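Local atomic coordinates of Ton_1535 (Thermococcus onnurineus, PDB entry 3ZPJ), a protein that is of unknown function but folds as a helical alpha-solenoid that contains a left-handed helical turn. Residues T2-I7 against V33-K38; D69-A74 against N105-P110; L164-G169 against A197-K202; K226-L231 against N259-D264; A315-A320 against P342-E347. All blocks are in the same frame, centred on the assembly; numbering follows the deposited sequence.

Contact 1 of 5, residues T2-I7 against V33-K38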
# COMPACT_ATOMS: atom_id res chain seq x y z
N THR A 2 30.03 -11.45 2.74
CA THR A 2 31.15 -10.53 2.86
C THR A 2 31.52 -9.98 1.48
O THR A 2 32.04 -8.87 1.36
CB THR A 2 32.39 -11.13 3.59
OG1 THR A 2 33.05 -12.10 2.78
CG2 THR A 2 31.99 -11.75 4.91
N THR A 3 31.24 -10.75 0.43
CA THR A 3 31.48 -10.24 -0.91
C THR A 3 30.58 -9.02 -1.18
O THR A 3 31.02 -8.04 -1.76
CB THR A 3 31.27 -11.30 -1.99
OG1 THR A 3 32.22 -12.36 -1.81
CG2 THR A 3 31.47 -10.69 -3.35
N LEU A 4 29.33 -9.09 -0.73
CA LEU A 4 28.42 -7.97 -0.89
C LEU A 4 28.88 -6.75 -0.08
O LEU A 4 28.58 -5.60 -0.44
CB LEU A 4 26.99 -8.34 -0.46
CG LEU A 4 26.20 -9.48 -1.11
CD1 LEU A 4 24.75 -9.29 -0.78
CD2 LEU A 4 26.39 -9.55 -2.61
N GLU A 5 29.57 -6.99 1.02
CA GLU A 5 30.06 -5.92 1.88
C GLU A 5 31.21 -5.20 1.18
O GLU A 5 31.25 -3.97 1.15
CB GLU A 5 30.51 -6.48 3.23
CG GLU A 5 30.42 -5.49 4.40
CD GLU A 5 30.98 -6.06 5.71
OE1 GLU A 5 31.12 -7.29 5.84
OE2 GLU A 5 31.30 -5.26 6.61
N GLU A 6 32.14 -5.97 0.61
CA GLU A 6 33.22 -5.43 -0.19
C GLU A 6 32.71 -4.61 -1.39
O GLU A 6 33.21 -3.52 -1.67
CB GLU A 6 34.13 -6.56 -0.68
CG GLU A 6 34.73 -7.35 0.46
CD GLU A 6 35.61 -8.50 0.00
OE1 GLU A 6 35.39 -9.03 -1.10
OE2 GLU A 6 36.53 -8.86 0.76
N ILE A 7 31.71 -5.13 -2.07
CA ILE A 7 31.10 -4.40 -3.18
C ILE A 7 30.45 -3.08 -2.76
O ILE A 7 30.66 -2.05 -3.40
CB ILE A 7 30.10 -5.29 -3.92
CG1 ILE A 7 30.86 -6.36 -4.71
CG2 ILE A 7 29.22 -4.45 -4.83
CD1 ILE A 7 30.00 -7.51 -5.17
N VAL A 33 22.60 -10.16 -10.68
CA VAL A 33 21.71 -9.25 -11.35
C VAL A 33 21.04 -8.32 -10.35
O VAL A 33 20.90 -7.12 -10.61
CB VAL A 33 20.65 -10.01 -12.18
CG1 VAL A 33 19.64 -9.06 -12.80
CG2 VAL A 33 21.33 -10.79 -13.26
N GLN A 34 20.62 -8.89 -9.22
CA GLN A 34 20.19 -8.15 -8.03
C GLN A 34 21.21 -7.08 -7.65
O GLN A 34 20.86 -5.93 -7.42
CB GLN A 34 20.06 -9.10 -6.83
CG GLN A 34 18.93 -10.09 -6.91
CD GLN A 34 17.60 -9.47 -6.54
OE1 GLN A 34 17.45 -8.25 -6.55
NE2 GLN A 34 16.63 -10.32 -6.19
N VAL A 35 22.46 -7.48 -7.55
CA VAL A 35 23.47 -6.54 -7.11
C VAL A 35 23.63 -5.45 -8.16
O VAL A 35 23.57 -4.26 -7.84
CB VAL A 35 24.80 -7.24 -6.84
CG1 VAL A 35 25.91 -6.23 -6.60
CG2 VAL A 35 24.66 -8.16 -5.65
N LEU A 36 23.80 -5.86 -9.41
CA LEU A 36 24.05 -4.91 -10.48
C LEU A 36 22.94 -3.87 -10.52
O LEU A 36 23.20 -2.66 -10.53
CB LEU A 36 24.18 -5.62 -11.83
CG LEU A 36 25.45 -6.46 -12.01
CD1 LEU A 36 25.32 -7.41 -13.19
CD2 LEU A 36 26.67 -5.57 -12.19
N THR A 37 21.69 -4.33 -10.47
CA THR A 37 20.56 -3.42 -10.59
C THR A 37 20.38 -2.50 -9.38
O THR A 37 19.89 -1.38 -9.53
CB THR A 37 19.25 -4.16 -10.94
OG1 THR A 37 19.03 -5.23 -10.02
CG2 THR A 37 19.31 -4.73 -12.34
N LYS A 38 20.79 -2.96 -8.20
CA LYS A 38 20.68 -2.19 -6.96
C LYS A 38 21.70 -1.07 -6.94
O LYS A 38 21.49 -0.02 -6.32
CB LYS A 38 20.89 -3.11 -5.77
CG LYS A 38 20.34 -2.60 -4.44
CD LYS A 38 20.37 -3.72 -3.40
CE LYS A 38 19.63 -4.96 -3.91
NZ LYS A 38 19.78 -6.14 -3.03
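Val-35 presents its two methyl groups to Leu-4 and Ile-7, joining helix 2-12 to helix 29-45 at the N-terminal end of the alpha-solenoid. The two helices are not neighbours along the chain, since helix 16-22 lies between them. The backbones come nearest at Leu-4 CA and Val-35 CA, 8.1 Å apart, a gap bridged by aliphatic branches alone. Each Val-35 methyl has its own partner. CG2 lies beside the backbone N and meets Leu-4 CD2 at 3.8 Å; CG1, anti to that N (chi1 171°), meets Ile-7 CG2 at the looser distance of 4.2 Å. The CB of Leu-4 sets off to one side of the other helix, and only the far end of the side chain closes on it: the CD1 branch continues the line of the chain (chi2 -163°), while CD2 branches off it to make the touch. Ile-7 instead has its CB directed toward the other helix and uses its short branch, the longer CG1-CD1 arm taking no part. One valine is thus wedged between two residues a helical turn apart. Ile-26 closes the site from the connecting loop, packing on both Leu-4 and Val-35, and Val-23 covers Ile-7. The far side of helix 29-45 faces helix 70-86, where Thr-37 packs on Ile-79 and Thr-83. Thr-37 keeps its hydroxyl occupied within its own helix: OG1 donates to Val-33 O at 2.7 Å, on the opposite face of the carbonyl plane from Thr-37 N, which reaches the same oxygen at 2.9 Å.

Contact 2 of 5, residues D69-A74 against N105-P110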
# COMPACT_ATOMS: atom_id res chain seq x y z
N ASP A 69 18.02 -21.62 -17.94
CA ASP A 69 16.87 -22.14 -17.19
C ASP A 69 15.75 -21.11 -17.12
O ASP A 69 15.94 -20.01 -16.58
CB ASP A 69 17.27 -22.58 -15.77
CG ASP A 69 16.05 -22.71 -14.84
OD1 ASP A 69 15.20 -23.59 -15.06
OD2 ASP A 69 15.95 -21.91 -13.89
N PRO A 70 14.57 -21.47 -17.64
CA PRO A 70 13.43 -20.57 -17.85
C PRO A 70 13.00 -19.80 -16.60
O PRO A 70 12.69 -18.61 -16.70
CB PRO A 70 12.32 -21.52 -18.32
CG PRO A 70 13.03 -22.67 -18.88
CD PRO A 70 14.26 -22.85 -18.04
N ALA A 71 12.99 -20.45 -15.44
CA ALA A 71 12.60 -19.78 -14.20
C ALA A 71 13.60 -18.71 -13.82
O ALA A 71 13.21 -17.60 -13.46
CB ALA A 71 12.46 -20.79 -13.05
N ASN A 72 14.89 -19.03 -13.89
CA ASN A 72 15.91 -18.06 -13.50
C ASN A 72 15.90 -16.84 -14.41
O ASN A 72 16.00 -15.70 -13.96
CB ASN A 72 17.31 -18.69 -13.47
CG ASN A 72 17.49 -19.65 -12.30
OD1 ASN A 72 16.85 -19.52 -11.27
ND2 ASN A 72 18.37 -20.63 -12.48
N LYS A 73 15.77 -17.11 -15.70
CA LYS A 73 15.75 -16.08 -16.73
C LYS A 73 14.59 -15.15 -16.51
O LYS A 73 14.71 -13.93 -16.65
CB LYS A 73 15.59 -16.74 -18.10
CG LYS A 73 16.37 -16.07 -19.22
CD LYS A 73 16.41 -16.98 -20.47
CE LYS A 73 17.25 -16.38 -21.59
NZ LYS A 73 18.70 -16.62 -21.32
N ALA A 74 13.45 -15.75 -16.18
CA ALA A 74 12.22 -15.02 -15.96
C ALA A 74 12.41 -14.06 -14.80
O ALA A 74 12.02 -12.90 -14.90
CB ALA A 74 11.07 -15.97 -15.70
N ASN A 105 6.14 -19.05 -19.45
CA ASN A 105 5.31 -19.98 -20.20
C ASN A 105 6.08 -21.16 -20.77
O ASN A 105 5.51 -21.98 -21.48
CB ASN A 105 4.57 -19.26 -21.33
CG ASN A 105 3.38 -18.45 -20.84
OD1 ASN A 105 2.78 -18.78 -19.82
ND2 ASN A 105 3.01 -17.41 -21.57
N GLU A 106 7.37 -21.25 -20.47
CA GLU A 106 8.18 -22.36 -20.95
C GLU A 106 8.36 -23.39 -19.84
O GLU A 106 8.78 -24.52 -20.08
CB GLU A 106 9.54 -21.85 -21.46
CG GLU A 106 9.96 -22.43 -22.79
CD GLU A 106 8.89 -22.30 -23.87
OE1 GLU A 106 8.13 -21.31 -23.84
OE2 GLU A 106 8.81 -23.19 -24.74
N ILE A 107 8.03 -22.97 -18.62
CA ILE A 107 8.10 -23.81 -17.44
C ILE A 107 7.07 -24.94 -17.44
O ILE A 107 5.89 -24.72 -17.76
CB ILE A 107 7.89 -22.98 -16.19
CG1 ILE A 107 8.87 -21.80 -16.18
CG2 ILE A 107 8.06 -23.84 -14.95
CD1 ILE A 107 8.80 -20.96 -14.89
N GLU A 108 7.52 -26.13 -17.06
CA GLU A 108 6.70 -27.34 -17.15
C GLU A 108 5.83 -27.55 -15.90
O GLU A 108 4.62 -27.71 -16.01
CB GLU A 108 7.59 -28.56 -17.38
CG GLU A 108 6.87 -29.72 -18.01
CD GLU A 108 6.34 -29.40 -19.40
OE1 GLU A 108 6.88 -28.47 -20.04
OE2 GLU A 108 5.38 -30.06 -19.84
N SER A 109 6.47 -27.56 -14.74
CA SER A 109 5.79 -27.62 -13.45
C SER A 109 4.84 -26.44 -13.29
O SER A 109 5.29 -25.30 -13.25
CB SER A 109 6.83 -27.56 -12.33
OG SER A 109 6.24 -27.52 -11.04
N PRO A 110 3.52 -26.70 -13.19
CA PRO A 110 2.59 -25.58 -12.97
C PRO A 110 2.80 -24.90 -11.64
O PRO A 110 2.60 -23.68 -11.52
CB PRO A 110 1.19 -26.23 -13.04
CG PRO A 110 1.42 -27.72 -13.07
CD PRO A 110 2.84 -27.96 -13.53
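A small apolar surface contact sets Pro-70 and Ala-71, in the first turn of helix 70-86, against Ile-107 in the loop that runs from helix 90-104 to helix 110-126 of the alpha-solenoid. The backbones approach closely, with Pro-70 CA and Ile-107 CA 6.3 Å apart. Ile-107 does most of the work with its longer arm. CG1 stands beside the backbone N (chi1 -53°) and the arm is extended from there, so that it runs along the start of the helix: CG1 lies 4.1 Å from Pro-70 CB, and CD1 passes on to Ala-71, 4.0 Å from its CA. Val-116 of helix 110-126 packs on both Ile-107 and Ala-71. At the margin, Glu-106 adds only its root, CB lying 4.2 Å from Pro-70 CB, while the carboxylate end turns away from the helix. Each segment holds an N-cap residue. Asp-69 holds the N-cap of helix 70-86, its OD2 accepting from Asn-72 N at 3.1 Å; the donor sits well above the carboxylate plane, 50° out of it. Ser-109 plays the same part for helix 110-126, its OG bonding Glu-112 N. The proline in the first turn has no N-H to satisfy, which suits a residue placed directly after the cap. Across the contact itself there is only carbon against carbon, which implies that shape and shielding from water, rather than directed bonds, hold the loop on the helix start.

Contact 3 of 5, residues L164-G169 against A197-K202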
# COMPACT_ATOMS: atom_id res chain seq x y z
N LEU A 164 3.62 -12.61 -1.31
CA LEU A 164 4.01 -11.61 -2.30
C LEU A 164 2.92 -10.55 -2.57
O LEU A 164 3.23 -9.37 -2.79
CB LEU A 164 4.49 -12.27 -3.60
CG LEU A 164 5.72 -13.18 -3.43
CD1 LEU A 164 6.03 -14.02 -4.66
CD2 LEU A 164 6.91 -12.38 -3.09
N LEU A 165 1.66 -10.97 -2.55
CA LEU A 165 0.55 -10.04 -2.69
C LEU A 165 0.68 -9.02 -1.57
O LEU A 165 0.66 -7.82 -1.81
CB LEU A 165 -0.80 -10.77 -2.62
CG LEU A 165 -1.27 -11.50 -3.88
CD1 LEU A 165 -2.36 -12.51 -3.52
CD2 LEU A 165 -1.79 -10.53 -4.94
N GLU A 166 0.90 -9.52 -0.36
CA GLU A 166 1.02 -8.67 0.82
C GLU A 166 2.17 -7.68 0.71
O GLU A 166 2.00 -6.50 1.03
CB GLU A 166 1.13 -9.50 2.11
CG GLU A 166 1.11 -8.63 3.37
CD GLU A 166 1.41 -9.41 4.65
OE1 GLU A 166 1.73 -10.61 4.57
OE2 GLU A 166 1.32 -8.80 5.74
N LYS A 167 3.32 -8.14 0.25
CA LYS A 167 4.48 -7.26 0.15
C LYS A 167 4.29 -6.21 -0.95
O LYS A 167 4.71 -5.07 -0.81
CB LYS A 167 5.78 -8.06 -0.03
CG LYS A 167 7.01 -7.20 -0.35
CD LYS A 167 7.81 -6.89 0.88
CE LYS A 167 9.10 -6.11 0.54
NZ LYS A 167 10.30 -6.94 0.25
N ALA A 168 3.63 -6.59 -2.03
CA ALA A 168 3.28 -5.64 -3.08
C ALA A 168 2.40 -4.55 -2.50
O ALA A 168 2.68 -3.36 -2.64
CB ALA A 168 2.56 -6.35 -4.22
N GLY A 169 1.34 -4.98 -1.83
CA GLY A 169 0.48 -4.06 -1.12
C GLY A 169 1.24 -3.08 -0.24
O GLY A 169 1.03 -1.87 -0.33
N ALA A 197 -3.28 -14.08 8.45
CA ALA A 197 -4.55 -13.46 8.10
C ALA A 197 -4.82 -12.22 9.00
O ALA A 197 -5.28 -11.19 8.51
CB ALA A 197 -5.69 -14.47 8.19
N ALA A 198 -4.48 -12.32 10.29
CA ALA A 198 -4.78 -11.25 11.25
C ALA A 198 -4.02 -9.96 10.89
O ALA A 198 -4.60 -8.89 10.75
CB ALA A 198 -4.44 -11.71 12.66
N ILE A 199 -2.72 -10.09 10.64
CA ILE A 199 -1.90 -8.96 10.25
C ILE A 199 -2.43 -8.28 8.98
O ILE A 199 -2.50 -7.04 8.91
CB ILE A 199 -0.43 -9.40 10.05
CG1 ILE A 199 0.17 -9.85 11.38
CG2 ILE A 199 0.40 -8.29 9.45
CD1 ILE A 199 0.15 -8.76 12.43
N VAL A 200 -2.83 -9.06 7.99
CA VAL A 200 -3.33 -8.46 6.76
C VAL A 200 -4.69 -7.79 6.99
O VAL A 200 -4.99 -6.77 6.39
CB VAL A 200 -3.41 -9.46 5.58
CG1 VAL A 200 -4.03 -8.77 4.34
CG2 VAL A 200 -2.04 -9.98 5.23
N GLU A 201 -5.53 -8.41 7.81
CA GLU A 201 -6.79 -7.80 8.17
C GLU A 201 -6.52 -6.41 8.78
O GLU A 201 -7.14 -5.42 8.41
CB GLU A 201 -7.54 -8.72 9.14
CG GLU A 201 -8.77 -8.13 9.81
CD GLU A 201 -9.52 -9.21 10.61
OE1 GLU A 201 -9.17 -10.40 10.47
OE2 GLU A 201 -10.44 -8.87 11.38
N LYS A 202 -5.54 -6.35 9.68
CA LYS A 202 -5.12 -5.09 10.29
C LYS A 202 -4.56 -4.10 9.25
O LYS A 202 -4.87 -2.92 9.30
CB LYS A 202 -4.12 -5.34 11.42
CG LYS A 202 -3.75 -4.12 12.20
CD LYS A 202 -2.93 -4.49 13.41
CE LYS A 202 -2.22 -3.30 13.99
NZ LYS A 202 -1.22 -3.72 15.01
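OE2 of Glu-166 is salt-bridged to Lys-203 NZ, just beyond segment 197-202, and on the way there it passes over two methyl groups of the same helix. Ile-199 CG2 lies 3.9 Å from OE2 and Val-200 CG2 3.6 Å from it. The valine methyl is in fact closest to the carboxylate carbon, 3.5 Å from Glu-166 CD, and it also touches CG at 3.9 Å, so the methyl sits against the outer half of the side chain, which it meets at a slant. This reach depends on an extended chain: CG is anti to the backbone N (chi1 -174°) and the carbons beyond it continue straight across the gap. Glu-166 CA and Val-200 CA are 7.4 Å apart. In the alpha-solenoid the contact spans from helix 151-170 to helix 194-209 past the intervening helix 174-190, on which Leu-165 packs through Met-183, Ala-184 and Ile-187. With an alanine in place of Glu-166, Lys-203 would probably lose its carboxylate mate and the Val-200 methyl the chain lying against it. Ile-199 meets the glutamate with CG2 alone, the end of its longer branch leading away.

Contact 4 of 5, residues K226-L231 against N259-D264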
# COMPACT_ATOMS: atom_id res chain seq x y z
N LYS A 226 5.05 4.16 15.15
CA LYS A 226 5.94 5.33 15.14
C LYS A 226 5.13 6.53 14.68
O LYS A 226 5.33 7.07 13.58
CB LYS A 226 7.16 5.10 14.23
CG LYS A 226 8.10 3.93 14.62
CD LYS A 226 8.21 3.69 16.13
CE LYS A 226 8.94 2.36 16.43
NZ LYS A 226 8.92 1.97 17.88
N ASN A 227 4.19 6.95 15.51
CA ASN A 227 3.20 7.93 15.09
C ASN A 227 3.77 9.31 14.74
O ASN A 227 3.37 9.94 13.76
CB ASN A 227 2.09 8.02 16.13
CG ASN A 227 1.31 6.73 16.22
OD1 ASN A 227 0.98 6.15 15.19
ND2 ASN A 227 1.07 6.25 17.44
N HIS A 228 4.72 9.76 15.55
CA HIS A 228 5.26 11.09 15.38
C HIS A 228 6.07 11.14 14.09
O HIS A 228 6.08 12.14 13.38
CB HIS A 228 6.07 11.49 16.61
CG HIS A 228 5.23 11.63 17.85
ND1 HIS A 228 3.97 12.20 17.83
CD2 HIS A 228 5.45 11.26 19.13
CE1 HIS A 228 3.46 12.18 19.04
NE2 HIS A 228 4.34 11.62 19.85
N TYR A 229 6.70 10.02 13.76
CA TYR A 229 7.44 9.92 12.51
C TYR A 229 6.52 10.06 11.28
O TYR A 229 6.85 10.76 10.32
CB TYR A 229 8.23 8.61 12.47
CG TYR A 229 9.05 8.44 11.22
CD1 TYR A 229 10.23 9.16 11.03
CD2 TYR A 229 8.65 7.58 10.22
CE1 TYR A 229 10.99 9.02 9.88
CE2 TYR A 229 9.40 7.43 9.07
CZ TYR A 229 10.57 8.15 8.90
OH TYR A 229 11.30 7.99 7.75
N ALA A 230 5.37 9.40 11.32
CA ALA A 230 4.40 9.47 10.23
C ALA A 230 3.77 10.87 10.13
O ALA A 230 3.61 11.42 9.04
CB ALA A 230 3.32 8.42 10.44
N LEU A 231 3.40 11.42 11.27
CA LEU A 231 2.88 12.77 11.33
C LEU A 231 3.90 13.74 10.74
O LEU A 231 3.54 14.67 10.02
CB LEU A 231 2.58 13.13 12.76
CG LEU A 231 1.30 12.46 13.22
CD1 LEU A 231 1.09 12.72 14.71
CD2 LEU A 231 0.13 12.97 12.38
N ASN A 259 -4.57 4.09 21.42
CA ASN A 259 -3.56 5.06 21.83
C ASN A 259 -4.25 6.39 22.14
O ASN A 259 -4.67 7.10 21.23
CB ASN A 259 -2.53 5.24 20.71
CG ASN A 259 -1.41 6.20 21.09
OD1 ASN A 259 -1.53 7.01 22.03
ND2 ASN A 259 -0.32 6.12 20.34
N MET A 260 -4.37 6.72 23.41
CA MET A 260 -5.16 7.89 23.82
C MET A 260 -4.52 9.25 23.50
O MET A 260 -5.14 10.31 23.73
CB MET A 260 -5.55 7.79 25.30
CG MET A 260 -6.59 6.68 25.59
SD MET A 260 -8.26 6.92 24.89
CE MET A 260 -8.23 5.78 23.50
N GLU A 261 -3.30 9.24 22.98
CA GLU A 261 -2.64 10.46 22.52
C GLU A 261 -3.32 11.02 21.27
O GLU A 261 -2.99 12.12 20.81
CB GLU A 261 -1.17 10.22 22.24
CG GLU A 261 -0.25 10.31 23.44
CD GLU A 261 1.20 10.46 23.03
OE1 GLU A 261 1.65 9.76 22.09
OE2 GLU A 261 1.90 11.28 23.66
N TYR A 262 -4.24 10.25 20.70
CA TYR A 262 -4.93 10.71 19.50
C TYR A 262 -5.69 12.02 19.77
O TYR A 262 -5.83 12.84 18.87
CB TYR A 262 -5.85 9.63 18.94
CG TYR A 262 -7.22 9.57 19.56
CD1 TYR A 262 -7.45 8.87 20.74
CD2 TYR A 262 -8.31 10.19 18.95
CE1 TYR A 262 -8.71 8.81 21.30
CE2 TYR A 262 -9.57 10.15 19.51
CZ TYR A 262 -9.77 9.45 20.68
OH TYR A 262 -11.02 9.40 21.23
N LEU A 263 -6.18 12.21 20.99
CA LEU A 263 -6.87 13.45 21.35
C LEU A 263 -6.01 14.66 21.07
O LEU A 263 -6.48 15.66 20.54
CB LEU A 263 -7.30 13.45 22.82
CG LEU A 263 -8.26 12.30 23.11
CD1 LEU A 263 -8.20 11.88 24.57
CD2 LEU A 263 -9.66 12.71 22.73
N ASP A 264 -4.73 14.55 21.41
CA ASP A 264 -3.78 15.61 21.15
C ASP A 264 -3.64 15.91 19.65
O ASP A 264 -3.61 17.08 19.26
CB ASP A 264 -2.41 15.30 21.76
CG ASP A 264 -2.46 15.15 23.28
OD1 ASP A 264 -3.29 15.83 23.93
OD2 ASP A 264 -1.67 14.34 23.81
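Different first torsions bring two asparagine amides together across the gap: CG of Asn-227 lies beside its backbone N, whereas CG of Asn-259 is anti to its own (chi1 -178°), and the two side chains approach from opposite directions. Their amide planes are turned 49° against each other. As modelled, Asn-227 ND2 and Asn-259 ND2 are 3.2 Å apart; both are donors, so this is no hydrogen bond, and the choice of N and O in the Asn-227 amide is open to doubt. The orientation of Asn-259 is better supported, because its OD1 accepts from Glu-261 N at 3.0 Å in an Asx turn, with a fairly straight N-H...O angle of 155°. That capping bond lies within the type I beta turn from Asn-259 to Tyr-262, which leads into helix 262-271 and in which Tyr-262 N bonds Asn-259 O at 3.2 Å. Replacing Asn-259 by an alanine would probably leave Glu-261 N without its capping acceptor and open a gap beside Asn-227. A second, looser approach lies at the exposed side: His-228 NE2 comes within 4.0 Å of Glu-261 OE1, too far for a bond, the side chains crossing at about a right angle. In the alpha-solenoid this contact joins the first turn of helix 227-237 to the turn entering helix 262-271. Helix 240-256, which lies between them in sequence, supplies Met-254, which packs on Asn-227, Asn-259 and Tyr-262, while helix 216-223 backs Asn-227 with Leu-222.

Contact 5 of 5, residues A315-A320 against P342-E347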
# COMPACT_ATOMS: atom_id res chain seq x y z
N ALA A 315 -24.95 13.00 7.30
CA ALA A 315 -24.00 13.38 8.35
C ALA A 315 -24.72 13.79 9.64
O ALA A 315 -24.28 13.48 10.74
CB ALA A 315 -23.08 14.49 7.87
N LEU A 316 -25.85 14.48 9.48
CA LEU A 316 -26.61 14.93 10.63
C LEU A 316 -27.21 13.75 11.38
O LEU A 316 -27.30 13.76 12.61
CB LEU A 316 -27.70 15.91 10.19
CG LEU A 316 -27.23 17.33 9.88
CD1 LEU A 316 -28.41 18.23 9.46
CD2 LEU A 316 -26.52 17.92 11.09
N LYS A 317 -27.61 12.72 10.63
CA LYS A 317 -28.18 11.52 11.24
C LYS A 317 -27.13 10.82 12.09
O LYS A 317 -27.33 10.61 13.29
CB LYS A 317 -28.73 10.57 10.17
CG LYS A 317 -29.25 9.25 10.75
CD LYS A 317 -30.10 8.48 9.76
CE LYS A 317 -29.43 7.18 9.33
NZ LYS A 317 -30.31 6.36 8.46
N ALA A 318 -26.02 10.46 11.45
CA ALA A 318 -24.91 9.78 12.12
C ALA A 318 -24.56 10.44 13.45
O ALA A 318 -24.48 9.77 14.48
CB ALA A 318 -23.69 9.75 11.21
N ILE A 319 -24.36 11.75 13.42
CA ILE A 319 -24.03 12.49 14.63
C ILE A 319 -25.10 12.25 15.69
O ILE A 319 -24.80 12.04 16.86
CB ILE A 319 -23.91 13.99 14.35
CG1 ILE A 319 -22.67 14.27 13.49
CG2 ILE A 319 -23.88 14.78 15.65
CD1 ILE A 319 -22.64 15.69 12.91
N ALA A 320 -26.36 12.27 15.26
CA ALA A 320 -27.47 12.14 16.18
C ALA A 320 -27.55 10.74 16.78
O ALA A 320 -27.88 10.59 17.95
CB ALA A 320 -28.78 12.51 15.51
N PRO A 342 -36.74 14.33 4.84
CA PRO A 342 -37.67 13.84 5.86
C PRO A 342 -37.65 12.31 5.94
O PRO A 342 -37.79 11.77 7.03
CB PRO A 342 -39.04 14.36 5.38
CG PRO A 342 -38.88 14.57 3.93
CD PRO A 342 -37.44 14.91 3.68
N LYS A 343 -37.45 11.64 4.80
CA LYS A 343 -37.30 10.19 4.79
C LYS A 343 -36.20 9.74 5.76
O LYS A 343 -36.45 8.95 6.68
CB LYS A 343 -36.98 9.69 3.38
CG LYS A 343 -36.61 8.22 3.34
CD LYS A 343 -36.39 7.75 1.92
CE LYS A 343 -36.18 6.25 1.87
NZ LYS A 343 -36.03 5.78 0.47
N ILE A 344 -34.99 10.25 5.55
CA ILE A 344 -33.87 10.02 6.46
C ILE A 344 -34.20 10.45 7.89
O ILE A 344 -33.87 9.75 8.84
CB ILE A 344 -32.62 10.74 5.96
CG1 ILE A 344 -32.07 10.02 4.73
CG2 ILE A 344 -31.55 10.80 7.04
CD1 ILE A 344 -30.76 10.57 4.24
N ARG A 345 -34.87 11.59 8.04
CA ARG A 345 -35.21 12.10 9.36
C ARG A 345 -36.07 11.10 10.13
O ARG A 345 -36.05 11.05 11.37
CB ARG A 345 -35.94 13.43 9.25
CG ARG A 345 -36.23 14.09 10.59
CD ARG A 345 -37.20 15.26 10.43
NE ARG A 345 -38.39 14.83 9.71
CZ ARG A 345 -39.38 15.62 9.33
NH1 ARG A 345 -39.34 16.92 9.60
NH2 ARG A 345 -40.41 15.12 8.67
N GLU A 346 -36.84 10.30 9.39
CA GLU A 346 -37.69 9.27 9.98
C GLU A 346 -36.89 8.04 10.37
O GLU A 346 -37.10 7.46 11.44
CB GLU A 346 -38.82 8.89 9.02
CG GLU A 346 -39.80 10.02 8.76
CD GLU A 346 -40.38 10.58 10.03
OE1 GLU A 346 -41.06 9.83 10.75
OE2 GLU A 346 -40.14 11.78 10.32
N GLU A 347 -35.97 7.65 9.50
CA GLU A 347 -35.10 6.51 9.76
C GLU A 347 -34.27 6.72 11.02
O GLU A 347 -34.08 5.81 11.81
CB GLU A 347 -34.19 6.27 8.57
CG GLU A 347 -34.96 6.10 7.29
CD GLU A 347 -34.05 5.97 6.10
OE1 GLU A 347 -32.82 6.12 6.29
OE2 GLU A 347 -34.56 5.72 4.99
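Two helical segments face each other with Lys-317 CA and Arg-345 CA 7.3 Å apart, yet the CB of Arg-345 is directed away, that residue makes no contact with segment 315-320, and the contact is made by Lys-317 with Ile-344 and Glu-347. Lys-317 leaves its helix with CG anti to the backbone N (chi1 176°), and this extended first part carries CD over Ile-344. There CD meets the short branch, CG2, at 3.9 Å, the two side chains crossing at about a right angle, and it lies 4.1 Å from Ile-344 O. The bend at the third torsion (chi3 113°) then directs the ammonium group to Glu-347, one turn further along helix 342-351. NZ to Glu-347 OE1 is 3.3 Å, a salt bridge whose hydrogen bond is weak; NZ is also 3.9 Å from Glu-347 CB, so it lies over the root of the glutamate as well as at its end. At the C-terminal end of the alpha-solenoid, this ties helix 309-325 to helix 342-351, with helix 332-338 between them in sequence and packing on Ala-320 and Arg-345. Ile-339 of the connecting loop covers Ile-344 and Leu-316. NZ has a further, long and weak ion pair with Glu-351, so its positive charge lies near two acidic groups of one helix. On the side turned from Lys-317, Arg-345 NE pairs with Glu-346 OE2 at 3.6 Å.

In the fold
The five contacts follow one another in series along the chain, each closing before the next opens, and no two share a helix. Successive centres lie about 25, 27, 23 and 32 Å apart from contact 1 to contact 5, and none of the contacts touch; the ends, contacts 1 and 5, are about 62 Å apart on opposite sides of the chain's centre. Contact 3 is the most central, about 9 Å from that centre. Neighbouring helices carry the packing onward: helix 29-45 of contact 1 packs on helix 70-86, which begins in contact 2. Such local links between helices near in sequence are how an alpha-solenoid builds an elongated body.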